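Local coordinates for lipoprotein (PDB 7ADK) that is probably a surface-anchored serine-type protease of the PA clan, related to mycoplasma proteases that cleave antibodies, at residues F462-N468 with N485-F491; F547-L551 with L578-T583. All blocks are in the same frame, centred on the assembly; numbering follows the deposited sequence.

Contact 1 (F462-N468 with N485-F491); sequences FSLTRLN and NFTKFTF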
ATOM      1  N   PHE B 462     -21.206   0.268  16.063  1.00 60.11           N
ATOM      2  CA  PHE B 462     -21.476   0.825  14.736  1.00 60.11           C
ATOM      3  C   PHE B 462     -20.460   1.924  14.492  1.00 60.11           C
ATOM      4  O   PHE B 462     -20.175   2.695  15.397  1.00 60.11           O
ATOM      5  CB  PHE B 462     -22.927   1.334  14.718  1.00 60.11           C
ATOM      6  CG  PHE B 462     -23.239   2.449  13.738  1.00 60.11           C
ATOM      7  CD1 PHE B 462     -23.073   2.232  12.369  1.00 60.11           C
ATOM      8  CD2 PHE B 462     -23.682   3.707  14.217  1.00 60.11           C
ATOM      9  CE1 PHE B 462     -23.361   3.268  11.466  1.00 60.11           C
ATOM     10  CE2 PHE B 462     -24.015   4.731  13.305  1.00 60.11           C
ATOM     11  CZ  PHE B 462     -23.855   4.503  11.933  1.00 60.11           C
ATOM     12  N   SER B 463     -19.904   2.036  13.295  1.00 58.32           N
ATOM     13  CA  SER B 463     -18.935   3.098  13.009  1.00 58.32           C
ATOM     14  C   SER B 463     -19.054   3.679  11.594  1.00 58.32           C
ATOM     15  O   SER B 463     -19.528   3.007  10.691  1.00 58.32           O
ATOM     16  CB  SER B 463     -17.522   2.584  13.287  1.00 58.32           C
ATOM     17  OG  SER B 463     -16.599   3.640  13.346  1.00 58.32           O
ATOM     18  N   LEU B 464     -18.612   4.927  11.429  1.00 55.49           N
ATOM     19  CA  LEU B 464     -18.584   5.696  10.179  1.00 55.49           C
ATOM     20  C   LEU B 464     -17.164   6.228   9.986  1.00 55.49           C
ATOM     21  O   LEU B 464     -16.768   7.126  10.722  1.00 55.49           O
ATOM     22  CB  LEU B 464     -19.584   6.855  10.333  1.00 55.49           C
ATOM     23  CG  LEU B 464     -21.049   6.467  10.536  1.00 55.49           C
ATOM     24  CD1 LEU B 464     -21.832   7.675  11.019  1.00 55.49           C
ATOM     25  CD2 LEU B 464     -21.709   5.971   9.258  1.00 55.49           C
ATOM     26  N   THR B 465     -16.381   5.749   9.018  1.00 57.68           N
ATOM     27  CA  THR B 465     -15.108   6.403   8.648  1.00 57.68           C
ATOM     28  C   THR B 465     -15.159   7.048   7.280  1.00 57.68           C
ATOM     29  O   THR B 465     -15.507   6.417   6.288  1.00 57.68           O
ATOM     30  CB  THR B 465     -13.842   5.562   8.895  1.00 57.68           C
ATOM     31  OG1 THR B 465     -12.683   6.316   8.604  1.00 57.68           O
ATOM     32  CG2 THR B 465     -13.663   4.281   8.114  1.00 57.68           C
ATOM     33  N   ARG B 466     -14.821   8.332   7.239  1.00 56.66           N
ATOM     34  CA  ARG B 466     -15.062   9.208   6.094  1.00 56.66           C
ATOM     35  C   ARG B 466     -13.946  10.210   5.871  1.00 56.66           C
ATOM     36  O   ARG B 466     -13.343  10.682   6.828  1.00 56.66           O
ATOM     37  CB  ARG B 466     -16.418   9.903   6.291  1.00 56.66           C
ATOM     38  CG  ARG B 466     -16.566  10.735   7.569  1.00 56.66           C
ATOM     39  CD  ARG B 466     -16.677  12.199   7.198  1.00 56.66           C
ATOM     40  NE  ARG B 466     -16.408  13.075   8.326  1.00 56.66           N
ATOM     41  CZ  ARG B 466     -15.226  13.512   8.689  1.00 56.66           C
ATOM     42  NH1 ARG B 466     -15.138  14.517   9.488  1.00 56.66           N
ATOM     43  NH2 ARG B 466     -14.123  12.975   8.276  1.00 56.66           N
ATOM     44  N   LEU B 467     -13.688  10.529   4.609  1.00 57.44           N
ATOM     45  CA  LEU B 467     -12.717  11.527   4.151  1.00 57.44           C
ATOM     46  C   LEU B 467     -13.213  12.929   4.514  1.00 57.44           C
ATOM     47  O   LEU B 467     -14.366  13.245   4.214  1.00 57.44           O
ATOM     48  CB  LEU B 467     -12.576  11.299   2.635  1.00 57.44           C
ATOM     49  CG  LEU B 467     -11.455  12.040   1.904  1.00 57.44           C
ATOM     50  CD1 LEU B 467     -10.093  11.821   2.547  1.00 57.44           C
ATOM     51  CD2 LEU B 467     -11.348  11.512   0.476  1.00 57.44           C
ATOM     52  N   ASN B 468     -12.415  13.740   5.212  1.00 62.86           N
ATOM     53  CA  ASN B 468     -12.878  15.055   5.641  1.00 62.86           C
ATOM     54  C   ASN B 468     -12.926  16.066   4.491  1.00 62.86           C
ATOM     55  O   ASN B 468     -12.110  16.038   3.573  1.00 62.86           O
ATOM     56  CB  ASN B 468     -12.211  15.583   6.929  1.00 62.86           C
ATOM     57  CG  ASN B 468     -10.719  15.441   7.123  1.00 62.86           C
ATOM     58  OD1 ASN B 468      -9.911  15.867   6.320  1.00 62.86           O
ATOM     59  ND2 ASN B 468     -10.293  14.915   8.240  1.00 62.86           N
ATOM     60  N   ASN B 485      -6.313  12.338   7.068  1.00 57.95           N
ATOM     61  CA  ASN B 485      -7.389  12.939   6.286  1.00 57.95           C
ATOM     62  C   ASN B 485      -8.706  12.154   6.355  1.00 57.95           C
ATOM     63  O   ASN B 485      -9.750  12.666   5.965  1.00 57.95           O
ATOM     64  CB  ASN B 485      -6.915  13.119   4.848  1.00 57.95           C
ATOM     65  CG  ASN B 485      -5.774  14.102   4.720  1.00 57.95           C
ATOM     66  OD1 ASN B 485      -5.931  15.304   4.782  1.00 57.95           O
ATOM     67  ND2 ASN B 485      -4.577  13.634   4.538  1.00 57.95           N
ATOM     68  N   PHE B 486      -8.705  10.923   6.863  1.00 55.29           N
ATOM     69  CA  PHE B 486      -9.931  10.267   7.305  1.00 55.29           C
ATOM     70  C   PHE B 486     -10.194  10.576   8.776  1.00 55.29           C
ATOM     71  O   PHE B 486      -9.281  10.671   9.603  1.00 55.29           O
ATOM     72  CB  PHE B 486      -9.886   8.753   7.066  1.00 55.29           C
ATOM     73  CG  PHE B 486      -9.699   8.367   5.616  1.00 55.29           C
ATOM     74  CD1 PHE B 486     -10.770   8.436   4.713  1.00 55.29           C
ATOM     75  CD2 PHE B 486      -8.439   7.964   5.160  1.00 55.29           C
ATOM     76  CE1 PHE B 486     -10.559   8.186   3.350  1.00 55.29           C
ATOM     77  CE2 PHE B 486      -8.223   7.695   3.799  1.00 55.29           C
ATOM     78  CZ  PHE B 486      -9.282   7.831   2.888  1.00 55.29           C
ATOM     79  N   THR B 487     -11.469  10.648   9.125  1.00 60.20           N
ATOM     80  CA  THR B 487     -11.925  10.612  10.515  1.00 60.20           C
ATOM     81  C   THR B 487     -12.900   9.457  10.653  1.00 60.20           C
ATOM     82  O   THR B 487     -13.559   9.065   9.692  1.00 60.20           O
ATOM     83  CB  THR B 487     -12.540  11.940  10.990  1.00 60.20           C
ATOM     84  OG1 THR B 487     -11.861  13.061  10.464  1.00 60.20           O
ATOM     85  CG2 THR B 487     -12.511  12.085  12.501  1.00 60.20           C
ATOM     86  N   LYS B 488     -12.955   8.864  11.840  1.00 59.16           N
ATOM     87  CA  LYS B 488     -13.812   7.728  12.167  1.00 59.16           C
ATOM     88  C   LYS B 488     -14.591   8.032  13.434  1.00 59.16           C
ATOM     89  O   LYS B 488     -14.018   8.522  14.397  1.00 59.16           O
ATOM     90  CB  LYS B 488     -12.922   6.482  12.258  1.00 59.16           C
ATOM     91  CG  LYS B 488     -13.650   5.212  12.699  1.00 59.16           C
ATOM     92  CD  LYS B 488     -12.769   3.980  12.452  1.00 59.16           C
ATOM     93  CE  LYS B 488     -13.361   2.744  13.131  1.00 59.16           C
ATOM     94  NZ  LYS B 488     -12.755   1.480  12.641  1.00 59.16           N
ATOM     95  N   PHE B 489     -15.878   7.727  13.435  1.00 59.79           N
ATOM     96  CA  PHE B 489     -16.783   7.932  14.558  1.00 59.79           C
ATOM     97  C   PHE B 489     -17.395   6.590  14.924  1.00 59.79           C
ATOM     98  O   PHE B 489     -18.132   6.030  14.124  1.00 59.79           O
ATOM     99  CB  PHE B 489     -17.858   8.964  14.177  1.00 59.79           C
ATOM    100  CG  PHE B 489     -17.284  10.275  13.693  1.00 59.79           C
ATOM    101  CD1 PHE B 489     -16.923  10.429  12.347  1.00 59.79           C
ATOM    102  CD2 PHE B 489     -17.041  11.312  14.600  1.00 59.79           C
ATOM    103  CE1 PHE B 489     -16.277  11.590  11.917  1.00 59.79           C
ATOM    104  CE2 PHE B 489     -16.413  12.482  14.164  1.00 59.79           C
ATOM    105  CZ  PHE B 489     -16.014  12.615  12.829  1.00 59.79           C
ATOM    106  N   THR B 490     -17.100   6.061  16.105  1.00 58.78           N
ATOM    107  CA  THR B 490     -17.599   4.756  16.566  1.00 58.78           C
ATOM    108  C   THR B 490     -18.571   4.949  17.711  1.00 58.78           C
ATOM    109  O   THR B 490     -18.259   5.632  18.670  1.00 58.78           O
ATOM    110  CB  THR B 490     -16.463   3.814  16.968  1.00 58.78           C
ATOM    111  OG1 THR B 490     -15.579   3.646  15.889  1.00 58.78           O
ATOM    112  CG2 THR B 490     -16.929   2.415  17.349  1.00 58.78           C
ATOM    113  N   PHE B 491     -19.727   4.308  17.642  1.00 62.51           N
ATOM    114  CA  PHE B 491     -20.802   4.393  18.619  1.00 62.51           C
ATOM    115  C   PHE B 491     -21.051   3.035  19.257  1.00 62.51           C
ATOM    116  O   PHE B 491     -21.058   2.006  18.580  1.00 62.51           O
ATOM    117  CB  PHE B 491     -22.066   4.947  17.974  1.00 62.51           C
ATOM    118  CG  PHE B 491     -21.874   6.247  17.231  1.00 62.51           C
ATOM    119  CD1 PHE B 491     -21.431   6.234  15.894  1.00 62.51           C
ATOM    120  CD2 PHE B 491     -22.119   7.473  17.869  1.00 62.51           C
ATOM    121  CE1 PHE B 491     -21.245   7.437  15.201  1.00 62.51           C
ATOM    122  CE2 PHE B 491     -21.972   8.671  17.156  1.00 62.51           C
ATOM    123  CZ  PHE B 491     -21.537   8.655  15.826  1.00 62.51           C
TER
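Backbone bonds pair F462 with F491, L464 with F489 and R466 with T487, and F491 N reaches F462 O nearly straight, with 178° at the hydrogen. Beyond this ladder, N468 N bonds to N485 O at 3.0 Å and extends the pairing past the strand ends. T487 O is gripped twice: R466 N comes in almost head-on at 2.9 Å, while T465 OG1 sits well above the carbonyl plane at 3.1 Å. The T465 hydroxyl is also bonded to N480. On the same face, S463 OG and T490 OG1 share a hydrogen bond of 2.7 Å. The extended K488 chain runs across S463 and T465 to a salt bridge with E291 of strand 289-293, beyond strand 461-467.

The other face carries L464, R466, T487 and the rings of F462, F489 and F491. N468 ND2 donates to T487 OG1 at 3.3 Å, with the hydroxyl close to the amide plane. R466 starts between its backbone N and carbonyl carbon (chi1 58°) and bends at chi2, which brings its guanidinium beside T487, where it is hydrogen-bonded to the backbone carbonyls of K581 and I582. CE1 of F489 lies over one face of that group, offset toward its rim, and the two planes stand 66° apart. The rings of F462 and F491 run side by side, nearly parallel but barely overlapping, with centroids 5.7 Å apart. Back on the T465 face, L467 CD1 makes a CH-pi contact over the F486 ring, 4.2 Å from its centroid.

This antiparallel pair lies inside the curled antiparallel sheet, between strands 289-293 and 556-562, an arrangement consistent with a beta-barrel of the PA-clan peptidase fold.

Contact 2 (F547-L551 with L578-T583); sequences FAKLL and LISKIT
F547 and L551 meet one side of helix 575-582 through carbon atoms alone, and no hydrogen bond crosses between the segments. The F547 side chain leaves its backbone toward the helix and is touched at two levels. At its root, CB rests against I579 CD1 at 3.7 Å. Farther out, CZ meets the I582 CG2 branch at 3.8 Å, the two side chains crossing at a slant. F547 and T583 instead run past each other in opposite directions, which leaves CE2 of the ring 3.9 Å from T583 CG2.

L551 also points at the helix and divides its two methyls between neighbouring helical residues. Its CD1 lies against I579 CG1 at 3.5 Å, whereas CD2 meets L578 CD2 at 3.9 Å. I579 thus touches both F547 and L551: its CB does not head straight for the loop, but CG1 lies anti to the carbonyl carbon (chi1 -68°) and the arm runs on extended to CD1, reaching both.

One carbonyl in each segment accepts two bonds. F547 O accepts from both L550 N and L551 N, a tight turn that brings L551 round to the same side as F547. Where the helix ends, I579 O takes the T583 amide and, from the opposite face of its plane, T583 OG1 at 2.8 Å. With OG1 held between the backbone N and carbonyl carbon (chi1 65°), the methyl of T583 is left beside the phenyl ring.

The loop between strands 541-546 and 556-562 is thereby joined to the last turn of the helix. Strand 486-493 adds F491 against F547 and L551, L464 of strand 461-467 also touches F547, and Y558 of strand 556-562 touches both L551 and L578.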
ATOM      1  N   PHE B 547     -28.692  10.825  14.997  1.00 64.26           N
ATOM      2  CA  PHE B 547     -27.556  11.253  15.818  1.00 64.26           C
ATOM      3  C   PHE B 547     -27.972  11.950  17.123  1.00 64.26           C
ATOM      4  O   PHE B 547     -27.223  11.905  18.096  1.00 64.26           O
ATOM      5  CB  PHE B 547     -26.638  12.166  15.008  1.00 64.26           C
ATOM      6  CG  PHE B 547     -25.944  11.483  13.851  1.00 64.26           C
ATOM      7  CD1 PHE B 547     -24.954  10.514  14.120  1.00 64.26           C
ATOM      8  CD2 PHE B 547     -26.280  11.806  12.530  1.00 64.26           C
ATOM      9  CE1 PHE B 547     -24.305   9.869  13.054  1.00 64.26           C
ATOM     10  CE2 PHE B 547     -25.620  11.168  11.461  1.00 64.26           C
ATOM     11  CZ  PHE B 547     -24.641  10.198  11.734  1.00 64.26           C
ATOM     12  N   ALA B 548     -29.186  12.521  17.204  1.00 70.07           N
ATOM     13  CA  ALA B 548     -29.717  13.096  18.440  1.00 70.07           C
ATOM     14  C   ALA B 548     -30.000  12.042  19.528  1.00 70.07           C
ATOM     15  O   ALA B 548     -30.169  12.393  20.699  1.00 70.07           O
ATOM     16  CB  ALA B 548     -30.966  13.901  18.128  1.00 70.07           C
ATOM     17  N   LYS B 549     -29.981  10.745  19.180  1.00 69.95           N
ATOM     18  CA  LYS B 549     -29.849   9.626  20.123  1.00 69.95           C
ATOM     19  C   LYS B 549     -28.717   8.662  19.763  1.00 69.95           C
ATOM     20  O   LYS B 549     -28.826   7.475  19.996  1.00 69.95           O
ATOM     21  CB  LYS B 549     -31.191   8.947  20.441  1.00 69.95           C
ATOM     22  CG  LYS B 549     -31.910   8.308  19.250  1.00 69.95           C
ATOM     23  CD  LYS B 549     -33.082   7.442  19.713  1.00 69.95           C
ATOM     24  CE  LYS B 549     -34.073   7.219  18.586  1.00 69.95           C
ATOM     25  NZ  LYS B 549     -35.135   6.276  18.916  1.00 69.95           N
ATOM     26  N   LEU B 550     -27.606   9.176  19.244  1.00 67.39           N
ATOM     27  CA  LEU B 550     -26.290   8.521  19.330  1.00 67.39           C
ATOM     28  C   LEU B 550     -25.285   9.386  20.099  1.00 67.39           C
ATOM     29  O   LEU B 550     -24.376   8.852  20.731  1.00 67.39           O
ATOM     30  CB  LEU B 550     -25.729   8.197  17.939  1.00 67.39           C
ATOM     31  CG  LEU B 550     -26.386   7.052  17.170  1.00 67.39           C
ATOM     32  CD1 LEU B 550     -25.729   6.933  15.816  1.00 67.39           C
ATOM     33  CD2 LEU B 550     -26.235   5.712  17.871  1.00 67.39           C
ATOM     34  N   LEU B 551     -25.450  10.709  20.074  1.00 68.96           N
ATOM     35  CA  LEU B 551     -24.683  11.657  20.886  1.00 68.96           C
ATOM     36  C   LEU B 551     -25.326  11.941  22.258  1.00 68.96           C
ATOM     37  O   LEU B 551     -24.821  12.751  23.035  1.00 68.96           O
ATOM     38  CB  LEU B 551     -24.419  12.917  20.060  1.00 68.96           C
ATOM     39  CG  LEU B 551     -23.771  12.675  18.695  1.00 68.96           C
ATOM     40  CD1 LEU B 551     -23.685  13.950  17.915  1.00 68.96           C
ATOM     41  CD2 LEU B 551     -22.408  12.092  18.828  1.00 68.96           C
ATOM     42  N   LEU B 578     -20.798  18.938  16.247  1.00 74.27           N
ATOM     43  CA  LEU B 578     -20.336  17.564  16.144  1.00 74.27           C
ATOM     44  C   LEU B 578     -21.093  16.791  15.060  1.00 74.27           C
ATOM     45  O   LEU B 578     -20.466  16.096  14.280  1.00 74.27           O
ATOM     46  CB  LEU B 578     -20.380  16.888  17.496  1.00 74.27           C
ATOM     47  CG  LEU B 578     -19.830  15.503  17.611  1.00 74.27           C
ATOM     48  CD1 LEU B 578     -18.515  15.342  17.148  1.00 74.27           C
ATOM     49  CD2 LEU B 578     -19.858  15.001  18.935  1.00 74.27           C
ATOM     50  N   ILE B 579     -22.405  16.977  14.904  1.00 69.69           N
ATOM     51  CA  ILE B 579     -23.163  16.390  13.783  1.00 69.69           C
ATOM     52  C   ILE B 579     -22.702  16.960  12.441  1.00 69.69           C
ATOM     53  O   ILE B 579     -22.601  16.228  11.459  1.00 69.69           O
ATOM     54  CB  ILE B 579     -24.687  16.530  13.999  1.00 69.69           C
ATOM     55  CG1 ILE B 579     -25.103  15.632  15.177  1.00 69.69           C
ATOM     56  CG2 ILE B 579     -25.490  16.152  12.750  1.00 69.69           C
ATOM     57  CD1 ILE B 579     -26.528  15.832  15.678  1.00 69.69           C
ATOM     58  N   SER B 580     -22.347  18.235  12.388  1.00 67.20           N
ATOM     59  CA  SER B 580     -21.802  18.832  11.173  1.00 67.20           C
ATOM     60  C   SER B 580     -20.407  18.315  10.838  1.00 67.20           C
ATOM     61  O   SER B 580     -20.168  18.011   9.683  1.00 67.20           O
ATOM     62  CB  SER B 580     -21.804  20.351  11.262  1.00 67.20           C
ATOM     63  OG  SER B 580     -23.114  20.826  11.456  1.00 67.20           O
ATOM     64  N   LYS B 581     -19.517  18.111  11.815  1.00 66.44           N
ATOM     65  CA  LYS B 581     -18.200  17.483  11.605  1.00 66.44           C
ATOM     66  C   LYS B 581     -18.302  15.998  11.249  1.00 66.44           C
ATOM     67  O   LYS B 581     -17.524  15.535  10.425  1.00 66.44           O
ATOM     68  CB  LYS B 581     -17.301  17.704  12.832  1.00 66.44           C
ATOM     69  CG  LYS B 581     -16.853  19.155  13.026  1.00 66.44           C
ATOM     70  CD  LYS B 581     -15.868  19.699  11.982  1.00 66.44           C
ATOM     71  CE  LYS B 581     -14.480  19.059  12.054  1.00 66.44           C
ATOM     72  NZ  LYS B 581     -13.540  19.712  11.133  1.00 66.44           N
ATOM     73  N   ILE B 582     -19.280  15.248  11.749  1.00 63.55           N
ATOM     74  CA  ILE B 582     -19.580  13.870  11.328  1.00 63.55           C
ATOM     75  C   ILE B 582     -20.021  13.821   9.860  1.00 63.55           C
ATOM     76  O   ILE B 582     -19.461  13.091   9.043  1.00 63.55           O
ATOM     77  CB  ILE B 582     -20.655  13.245  12.259  1.00 63.55           C
ATOM     78  CG1 ILE B 582     -20.050  12.931  13.634  1.00 63.55           C
ATOM     79  CG2 ILE B 582     -21.225  11.950  11.677  1.00 63.55           C
ATOM     80  CD1 ILE B 582     -21.068  12.720  14.754  1.00 63.55           C
ATOM     81  N   THR B 583     -21.032  14.622   9.501  1.00 61.61           N
ATOM     82  CA  THR B 583     -21.714  14.584   8.199  1.00 61.61           C
ATOM     83  C   THR B 583     -21.050  15.448   7.121  1.00 61.61           C
ATOM     84  O   THR B 583     -21.705  15.759   6.130  1.00 61.61           O
ATOM     85  CB  THR B 583     -23.211  14.920   8.313  1.00 61.61           C
ATOM     86  OG1 THR B 583     -23.421  16.248   8.731  1.00 61.61           O
ATOM     87  CG2 THR B 583     -23.906  13.962   9.275  1.00 61.61           C
TER

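Contact 1 closes along the chain before contact 2 opens, and their centres lie about 12 Å apart. The face of the strand pair that bears R466, F489 and F491 rests on the loop and helix of contact 2. Two probable hydrogen bonds join them, R466 NH1 to K581 O at 2.8 Å and R466 NE to I582 O at 3.1 Å; a guanidinium at the carbonyl end of a helix would probably be favoured by the helix dipole. Beside them, F489 CD2 packs on I582 CG1 at 3.6 Å and F491 CD2 on L550 CB at 3.7 Å. All four segments belong to the peptidase family region.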